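Local atomic coordinates of protein kinase A regulatory subunit, putative (PDB entry 6FTF), a protein that binds the nucleoside analogue 7-cyano-7-deazainosine at two sites and probably acts as the regulatory subunit of a cyclic AMP-independent protein kinase A. Residues 12-24 against 135-147. Residues are numbered along the deposited sequence; the frame is centred on the assembly and turned at random.
Sequences GIDPEKAKLYQAP and VLDRDTYRNLVMG
Tyr21 lies flat over the side chain of Asn143, with ring and amide planes 8° apart. Asn143 ND2 stands 3.8 Å above the ring plane, displaced toward the rim. Asn143 CB makes a CH-pi contact 4.0 Å from the Tyr21 ring centroid. With CG anti to the backbone N (chi1 175°), the ring runs along the helix from Asn143 to Thr140, where Tyr21 OH meets Thr140 OG1 at 2.7 Å, OG1 lying at the ring edge. That distance suits a hydrogen bond, although the phenol proton has a rival acceptor. Tyr21 CD2 packs on Leu144 CG at 4.0 Å, and Leu144 CD1 goes on to Ala23 CB. At the other end, Ile13 lays CG1 over one face of the Arg142 guanidinium, 3.7 Å above its plane and displaced toward the rim; a water accepts from Ile13 N while donating to Arg142 O. The N-terminal segment packs on helix 138-145, which follows strand 130-137 of the first cyclic nucleotide-binding domain; helix 51-60 extends the apolar patch through Val56, touched by Ala23 and Leu144. A second shell fixes the groups that meet Tyr21. Asn143 ND2 donates to Asp139 O at 2.9 Å with an N-H...O angle of 163°; the acceptor lies in the amide plane, and this bond fixes the rotation of the stacked amide. Asp137 is the helix N-cap: its OD2 accepts from Thr140 N, whereas its OD1 accepts from Thr140 OG1 through the syn lone pair at 2.7 Å, leaving Thr140 OG1 able to accept from Tyr21. A second water links Tyr21 OH to Asp137 OD2.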
loop_
_atom_site.group_PDB
_atom_site.type_symbol
_atom_site.label_atom_id
_atom_site.label_comp_id
_atom_site.label_asym_id
_atom_site.label_seq_id
_atom_site.Cartn_x
_atom_site.Cartn_y
_atom_site.Cartn_z
ATOM N N GLY A 12 -15.142 -17.367 -4.554
ATOM C CA GLY A 12 -15.251 -16.232 -5.455
ATOM C C GLY A 12 -15.529 -16.581 -6.909
ATOM O O GLY A 12 -15.944 -17.698 -7.225
ATOM N N ILE A 13 -15.295 -15.618 -7.801
ATOM C CA ILE A 13 -15.635 -15.795 -9.208
ATOM C C ILE A 13 -14.649 -16.751 -9.865
ATOM O O ILE A 13 -13.428 -16.608 -9.717
ATOM C CB ILE A 13 -15.659 -14.440 -9.932
ATOM C CG1 ILE A 13 -16.755 -13.537 -9.360
ATOM C CG2 ILE A 13 -15.865 -14.645 -11.429
ATOM C CD1 ILE A 13 -18.166 -13.959 -9.745
ATOM N N ASP A 14 -15.178 -17.722 -10.607
ATOM C CA ASP A 14 -14.370 -18.616 -11.427
ATOM C C ASP A 14 -13.516 -17.790 -12.386
ATOM O O ASP A 14 -14.068 -16.975 -13.142
ATOM C CB ASP A 14 -15.305 -19.525 -12.222
ATOM C CG ASP A 14 -14.561 -20.486 -13.148
ATOM O OD1 ASP A 14 -13.327 -20.360 -13.300
ATOM O OD2 ASP A 14 -15.222 -21.372 -13.733
ATOM N N PRO A 15 -12.188 -17.959 -12.402
ATOM C CA PRO A 15 -11.365 -17.116 -13.286
ATOM C C PRO A 15 -11.671 -17.285 -14.766
ATOM O O PRO A 15 -11.568 -16.310 -15.525
ATOM C CB PRO A 15 -9.928 -17.543 -12.948
ATOM C CG PRO A 15 -10.019 -18.140 -11.591
ATOM C CD PRO A 15 -11.356 -18.802 -11.526
ATOM N N GLU A 16 -12.023 -18.495 -15.208
ATOM C CA GLU A 16 -12.369 -18.691 -16.611
ATOM C C GLU A 16 -13.642 -17.939 -16.975
ATOM O O GLU A 16 -13.805 -17.512 -18.124
ATOM C CB GLU A 16 -12.528 -20.183 -16.907
ATOM N N LYS A 17 -14.548 -17.765 -16.013
ATOM C CA LYS A 17 -15.763 -16.995 -16.247
ATOM C C LYS A 17 -15.509 -15.495 -16.148
ATOM O O LYS A 17 -16.135 -14.704 -16.862
ATOM C CB LYS A 17 -16.827 -17.410 -15.236
ATOM C CG LYS A 17 -17.263 -18.860 -15.363
ATOM C CD LYS A 17 -18.567 -19.112 -14.624
ATOM C CE LYS A 17 -18.994 -20.564 -14.737
ATOM N NZ LYS A 17 -20.259 -20.804 -14.002
ATOM N N ALA A 18 -14.610 -15.078 -15.257
ATOM C CA ALA A 18 -14.297 -13.657 -15.150
ATOM C C ALA A 18 -13.775 -13.094 -16.467
ATOM O O ALA A 18 -14.007 -11.919 -16.778
ATOM C CB ALA A 18 -13.276 -13.439 -14.035
ATOM N N LYS A 19 -13.096 -13.924 -17.267
ATOM C CA LYS A 19 -12.591 -13.474 -18.561
ATOM C C LYS A 19 -13.715 -13.132 -19.534
ATOM O O LYS A 19 -13.480 -12.405 -20.507
ATOM C CB LYS A 19 -11.683 -14.550 -19.165
ATOM N N LEU A 20 -14.921 -13.640 -19.298
ATOM C CA LEU A 20 -16.068 -13.350 -20.143
ATOM C C LEU A 20 -16.879 -12.167 -19.639
ATOM O O LEU A 20 -17.894 -11.829 -20.255
ATOM C CB LEU A 20 -16.973 -14.582 -20.236
ATOM C CG LEU A 20 -16.320 -15.846 -20.791
ATOM C CD1 LEU A 20 -17.304 -17.004 -20.748
ATOM C CD2 LEU A 20 -15.806 -15.632 -22.208
ATOM N N TYR A 21 -16.475 -11.547 -18.529
ATOM C CA TYR A 21 -17.184 -10.395 -17.984
ATOM C C TYR A 21 -16.684 -9.114 -18.648
ATOM O O TYR A 21 -15.476 -8.851 -18.678
ATOM C CB TYR A 21 -16.981 -10.308 -16.467
ATOM C CG TYR A 21 -17.597 -9.067 -15.869
ATOM C CD1 TYR A 21 -18.946 -9.011 -15.580
ATOM C CD2 TYR A 21 -16.823 -7.941 -15.623
ATOM C CE1 TYR A 21 -19.510 -7.875 -15.051
ATOM C CE2 TYR A 21 -17.377 -6.801 -15.089
ATOM C CZ TYR A 21 -18.724 -6.770 -14.813
ATOM O OH TYR A 21 -19.316 -5.653 -14.290
ATOM N N GLN A 22 -17.611 -8.315 -19.159
ATOM C CA GLN A 22 -17.295 -6.999 -19.697
ATOM C C GLN A 22 -17.805 -5.945 -18.719
ATOM O O GLN A 22 -19.006 -5.864 -18.451
ATOM C CB GLN A 22 -17.889 -6.770 -21.093
ATOM C CG GLN A 22 -17.404 -5.439 -21.717
ATOM C CD GLN A 22 -18.063 -5.081 -23.043
ATOM O OE1 GLN A 22 -18.228 -5.928 -23.921
ATOM N NE2 GLN A 22 -18.425 -3.809 -23.197
ATOM N N ALA A 23 -16.897 -5.135 -18.209
ATOM C CA ALA A 23 -17.289 -4.072 -17.310
ATOM C C ALA A 23 -18.062 -2.993 -18.061
ATOM O O ALA A 23 -17.837 -2.769 -19.257
ATOM C CB ALA A 23 -16.047 -3.436 -16.707
ATOM N N PRO A 24 -18.951 -2.278 -17.380
ATOM C CA PRO A 24 -19.554 -1.100 -18.003
ATOM C C PRO A 24 -18.490 -0.067 -18.301
ATOM O O PRO A 24 -17.440 -0.029 -17.666
ATOM C CB PRO A 24 -20.542 -0.599 -16.948
ATOM C CG PRO A 24 -20.073 -1.141 -15.683
ATOM C CD PRO A 24 -19.367 -2.435 -15.981
ATOM N N VAL A 135 -17.176 5.662 -7.885
ATOM C CA VAL A 135 -17.956 4.533 -7.391
ATOM C C VAL A 135 -17.931 3.392 -8.392
ATOM O O VAL A 135 -18.208 3.586 -9.580
ATOM C CB VAL A 135 -19.402 4.955 -7.091
ATOM C CG1 VAL A 135 -20.151 3.837 -6.343
ATOM C CG2 VAL A 135 -19.421 6.272 -6.324
ATOM N N LEU A 136 -17.631 2.197 -7.891
ATOM C CA LEU A 136 -17.545 0.979 -8.688
ATOM C C LEU A 136 -18.632 0.003 -8.260
ATOM O O LEU A 136 -18.929 -0.129 -7.073
ATOM C CB LEU A 136 -16.178 0.317 -8.500
ATOM C CG LEU A 136 -15.852 -0.853 -9.417
ATOM C CD1 LEU A 136 -15.749 -0.402 -10.865
ATOM C CD2 LEU A 136 -14.556 -1.512 -8.996
ATOM N N ASP A 137 -19.225 -0.673 -9.235
ATOM C CA ASP A 137 -20.261 -1.660 -8.974
ATOM C C ASP A 137 -19.671 -2.979 -8.481
ATOM O O ASP A 137 -18.510 -3.315 -8.731
ATOM C CB ASP A 137 -21.071 -1.893 -10.254
ATOM C CG ASP A 137 -20.260 -2.594 -11.334
ATOM O OD1 ASP A 137 -19.417 -1.933 -11.985
ATOM O OD2 ASP A 137 -20.443 -3.828 -11.501
ATOM N N ARG A 138 -20.534 -3.754 -7.819
ATOM C CA ARG A 138 -20.138 -5.027 -7.224
ATOM C C ARG A 138 -19.584 -5.994 -8.258
ATOM O O ARG A 138 -18.568 -6.649 -8.014
ATOM C CB ARG A 138 -21.341 -5.646 -6.517
ATOM C CG ARG A 138 -21.142 -7.071 -6.030
ATOM C CD ARG A 138 -22.334 -7.420 -5.140
ATOM N NE ARG A 138 -22.296 -8.730 -4.507
ATOM C CZ ARG A 138 -23.242 -9.158 -3.673
ATOM N NH1 ARG A 138 -24.279 -8.375 -3.386
ATOM N NH2 ARG A 138 -23.156 -10.360 -3.125
ATOM N N ASP A 139 -20.264 -6.149 -9.394
ATOM C CA ASP A 139 -19.844 -7.179 -10.341
ATOM C C ASP A 139 -18.473 -6.865 -10.912
ATOM O O ASP A 139 -17.644 -7.765 -11.074
ATOM C CB ASP A 139 -20.872 -7.355 -11.463
ATOM C CG ASP A 139 -22.150 -8.061 -10.999
ATOM O OD1 ASP A 139 -22.173 -8.600 -9.875
ATOM O OD2 ASP A 139 -23.131 -8.083 -11.780
ATOM N N THR A 140 -18.197 -5.596 -11.205
ATOM C CA THR A 140 -16.869 -5.281 -11.699
ATOM C C THR A 140 -15.825 -5.524 -10.624
ATOM O O THR A 140 -14.745 -6.042 -10.914
ATOM C CB THR A 140 -16.795 -3.848 -12.229
ATOM O OG1 THR A 140 -17.786 -3.680 -13.245
ATOM C CG2 THR A 140 -15.449 -3.571 -12.823
ATOM N N TYR A 141 -16.113 -5.128 -9.381
ATOM C CA TYR A 141 -15.177 -5.418 -8.306
ATOM C C TYR A 141 -14.910 -6.923 -8.213
ATOM O O TYR A 141 -13.756 -7.367 -8.181
ATOM C CB TYR A 141 -15.664 -4.866 -6.955
ATOM C CG TYR A 141 -14.671 -5.242 -5.881
ATOM C CD1 TYR A 141 -13.448 -4.582 -5.763
ATOM C CD2 TYR A 141 -14.896 -6.337 -5.063
ATOM C CE1 TYR A 141 -12.504 -4.985 -4.816
ATOM C CE2 TYR A 141 -13.955 -6.749 -4.123
ATOM C CZ TYR A 141 -12.771 -6.070 -4.015
ATOM O OH TYR A 141 -11.840 -6.503 -3.090
ATOM N N ARG A 142 -15.970 -7.735 -8.182
ATOM C CA ARG A 142 -15.771 -9.166 -7.959
ATOM C C ARG A 142 -15.108 -9.847 -9.143
ATOM O O ARG A 142 -14.324 -10.787 -8.951
ATOM C CB ARG A 142 -17.092 -9.854 -7.625
ATOM C CG ARG A 142 -17.673 -9.376 -6.306
ATOM C CD ARG A 142 -18.892 -10.149 -5.861
ATOM N NE ARG A 142 -18.563 -11.525 -5.480
ATOM C CZ ARG A 142 -19.002 -12.620 -6.101
ATOM N NH1 ARG A 142 -19.816 -12.538 -7.147
ATOM N NH2 ARG A 142 -18.629 -13.816 -5.660
ATOM N N ASN A 143 -15.412 -9.415 -10.367
ATOM C CA ASN A 143 -14.883 -10.091 -11.545
ATOM C C ASN A 143 -13.495 -9.608 -11.917
ATOM O O ASN A 143 -12.666 -10.415 -12.358
ATOM C CB ASN A 143 -15.807 -9.889 -12.737
ATOM C CG ASN A 143 -16.933 -10.856 -12.747
ATOM O OD1 ASN A 143 -16.800 -11.975 -13.263
ATOM N ND2 ASN A 143 -18.049 -10.464 -12.167
ATOM N N LEU A 144 -13.218 -8.314 -11.778
ATOM C CA LEU A 144 -11.983 -7.748 -12.300
ATOM C C LEU A 144 -10.979 -7.320 -11.246
ATOM O O LEU A 144 -9.786 -7.208 -11.567
ATOM C CB LEU A 144 -12.284 -6.536 -13.182
ATOM C CG LEU A 144 -13.196 -6.765 -14.379
ATOM C CD1 LEU A 144 -13.203 -5.504 -15.205
ATOM C CD2 LEU A 144 -12.751 -7.954 -15.220
ATOM N N VAL A 145 -11.398 -7.046 -10.024
ATOM C CA VAL A 145 -10.508 -6.492 -9.018
ATOM C C VAL A 145 -10.126 -7.518 -7.965
ATOM O O VAL A 145 -8.946 -7.693 -7.661
ATOM C CB VAL A 145 -11.121 -5.242 -8.366
ATOM C CG1 VAL A 145 -10.151 -4.666 -7.324
ATOM C CG2 VAL A 145 -11.463 -4.210 -9.412
ATOM N N MET A 146 -11.110 -8.185 -7.380
ATOM C CA MET A 146 -10.866 -8.913 -6.142
ATOM C C MET A 146 -9.778 -9.973 -6.308
ATOM O O MET A 146 -8.882 -10.096 -5.462
ATOM C CB MET A 146 -12.163 -9.538 -5.664
ATOM C CG MET A 146 -11.984 -10.299 -4.387
ATOM S SD MET A 146 -13.565 -10.710 -3.680
ATOM C CE MET A 146 -13.052 -11.797 -2.354
ATOM N N GLY A 147 -9.859 -10.768 -7.364
ATOM C CA GLY A 147 -8.791 -11.707 -7.637
ATOM C C GLY A 147 -8.504 -12.580 -6.443
ATOM O O GLY A 147 -9.422 -13.122 -5.818
HETATM O O HOH W 1 -14.453 -12.772 -6.872
HETATM O O HOH W 2 -21.994 -4.646 -14.128
#